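Local coordinates for leucyl aminopeptidase (Trypanosoma brucei brucei, PDB 5NTD), which probably removes N-terminal amino acids, leucine among them, from peptides as a manganese-binding aminopeptidase of the M17 family, at residues V284-K289 / V333-T338. Residues are numbered along the deposited sequence; the frame is centred on the assembly and turned at random.
Sequences VSLVGK and VQLSCT. With MN (manganese (II) ion), chain B; BES (2-(3-amino-2-hydroxy-4-phenyl-butyrylamino)-4-methyl-pentanoic acid), chain C.
Two parallel neighbours in the central sheet of the catalytic domain, 284-289 and 333-338, pair with Ser285 beside Ser336 and Leu286 beside Cys337. Val284 N reaches Gln334 O at 2.8 Å, and Leu286 N meets Ser336 O at 2.7 Å. Gly288 N carries the ladder on to Thr338 O. On one face the small serine hydroxyls hydrogen-bond, Ser285 OG to Ser336 OG at 2.6 Å. Ser336 OG stands between its own backbone N and carbonyl carbon (chi1 63°), where it also hydrogen-bonds a water. That water donates to Leu286 O and hydrogen-bonds Thr338 OG1, which also bonds Thr271. In this alpha/beta architecture helix 374-387 packs over that face, while helix 314-328, part of the crossover between the strands, covers the other. There Val284, Leu286 and Leu335 are apolar, and Leu335 CD2 lies 3.8 Å from Val284 CB. At the start of 333-338, Val333 CG1 rests 3.7 Å from Val284 CG2. Beyond the paired residues, Lys289 sends its long chain, all four torsions near 180° (chi1 176°), into the active site, where its amine NZ binds one of the two manganese ions at 2.1 Å alongside N2 and O2 of bestatin, with Asp294, Asp312 and Glu373 completing the site.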
# COMPACT_ATOMS: atom_id res chain seq x y z
N VAL G 284 -4.23 10.94 -45.40
CA VAL G 284 -4.27 10.77 -43.96
C VAL G 284 -3.82 9.38 -43.60
O VAL G 284 -4.32 8.40 -44.11
CB VAL G 284 -5.68 11.00 -43.39
CG1 VAL G 284 -5.67 10.86 -41.88
CG2 VAL G 284 -6.20 12.38 -43.75
N SER G 285 -2.88 9.31 -42.66
CA SER G 285 -2.42 8.04 -42.06
C SER G 285 -2.96 7.89 -40.66
O SER G 285 -2.76 8.75 -39.79
CB SER G 285 -0.92 7.95 -42.02
OG SER G 285 -0.38 7.74 -43.31
N LEU G 286 -3.67 6.80 -40.46
CA LEU G 286 -4.22 6.45 -39.17
C LEU G 286 -3.32 5.43 -38.51
O LEU G 286 -2.88 4.49 -39.16
CB LEU G 286 -5.63 5.85 -39.28
CG LEU G 286 -6.64 6.69 -40.06
CD1 LEU G 286 -7.94 5.91 -40.25
CD2 LEU G 286 -6.94 8.00 -39.36
N VAL G 287 -3.10 5.59 -37.21
CA VAL G 287 -2.32 4.62 -36.42
C VAL G 287 -3.05 4.32 -35.11
O VAL G 287 -3.39 5.22 -34.39
CB VAL G 287 -0.92 5.17 -36.12
CG1 VAL G 287 -0.08 4.12 -35.41
CG2 VAL G 287 -0.24 5.59 -37.40
N GLY G 288 -3.29 3.06 -34.84
CA GLY G 288 -4.06 2.65 -33.68
C GLY G 288 -3.34 1.72 -32.73
O GLY G 288 -2.67 0.79 -33.15
N LYS G 289 -3.46 2.00 -31.44
CA LYS G 289 -2.90 1.14 -30.37
C LYS G 289 -3.80 -0.08 -30.29
O LYS G 289 -4.96 0.00 -29.87
CB LYS G 289 -2.81 1.86 -29.00
CG LYS G 289 -2.33 0.98 -27.85
CD LYS G 289 -2.45 1.66 -26.47
CE LYS G 289 -2.08 0.72 -25.31
NZ LYS G 289 -2.29 1.21 -23.92
N VAL G 333 -10.87 10.60 -49.30
CA VAL G 333 -9.63 10.73 -48.53
C VAL G 333 -8.77 9.54 -48.78
O VAL G 333 -9.22 8.40 -48.74
CB VAL G 333 -9.89 10.78 -47.00
CG1 VAL G 333 -8.62 11.17 -46.28
CG2 VAL G 333 -10.94 11.81 -46.67
N GLN G 334 -7.52 9.79 -49.06
CA GLN G 334 -6.59 8.69 -49.21
C GLN G 334 -6.16 8.31 -47.79
O GLN G 334 -5.68 9.16 -47.07
CB GLN G 334 -5.37 9.08 -50.04
CG GLN G 334 -4.43 7.90 -50.26
CD GLN G 334 -3.30 8.26 -51.17
OE1 GLN G 334 -3.38 9.24 -51.91
NE2 GLN G 334 -2.30 7.42 -51.21
N LEU G 335 -6.27 7.03 -47.47
CA LEU G 335 -6.02 6.55 -46.12
C LEU G 335 -5.05 5.41 -46.05
O LEU G 335 -5.13 4.47 -46.83
CB LEU G 335 -7.32 6.02 -45.47
CG LEU G 335 -8.38 7.05 -45.10
CD1 LEU G 335 -9.62 6.32 -44.61
CD2 LEU G 335 -7.86 7.98 -44.02
N SER G 336 -4.17 5.49 -45.07
CA SER G 336 -3.51 4.28 -44.51
C SER G 336 -4.06 4.10 -43.10
O SER G 336 -4.43 5.05 -42.44
CB SER G 336 -2.00 4.38 -44.48
OG SER G 336 -1.58 5.43 -43.62
N CYS G 337 -4.15 2.86 -42.70
CA CYS G 337 -4.60 2.50 -41.35
C CYS G 337 -3.70 1.41 -40.81
O CYS G 337 -3.71 0.27 -41.27
CB CYS G 337 -6.04 2.01 -41.36
SG CYS G 337 -6.62 1.49 -39.72
N THR G 338 -2.87 1.81 -39.87
CA THR G 338 -1.85 0.91 -39.30
C THR G 338 -2.30 0.49 -37.90
O THR G 338 -2.45 1.30 -36.99
CB THR G 338 -0.47 1.57 -39.31
OG1 THR G 338 -0.04 1.77 -40.67
CG2 THR G 338 0.56 0.70 -38.59
MN MN B . -1.99 -0.15 -22.40
N2 BES C . -3.46 0.85 -21.43
C1 BES C . -3.01 1.63 -20.27
C6 BES C . -3.78 2.95 -20.08
C7 BES C . -5.11 2.89 -19.39
C8 BES C . -6.27 2.59 -20.09
C12 BES C . -5.22 3.20 -18.04
C9 BES C . -7.50 2.54 -19.45
C11 BES C . -6.46 3.15 -17.38
C10 BES C . -7.61 2.82 -18.08
C2 BES C . -1.50 1.87 -20.47
O2 BES C . -0.82 0.82 -21.23
C3 BES C . -0.86 1.92 -19.11
O3 BES C . -0.50 0.80 -18.68
N1 BES C . -0.73 3.16 -18.61
C4 BES C . -0.16 3.49 -17.34
C13 BES C . 1.33 3.79 -17.46
C14 BES C . 2.09 3.78 -16.14
C15 BES C . 1.83 2.62 -15.19
C16 BES C . 3.58 3.76 -16.41
C5 BES C . -0.80 4.70 -16.77
O1 BES C . -1.03 4.71 -15.56
O4 BES C . -1.07 5.66 -17.50
O HOH W 1 -1.15 4.27 -41.22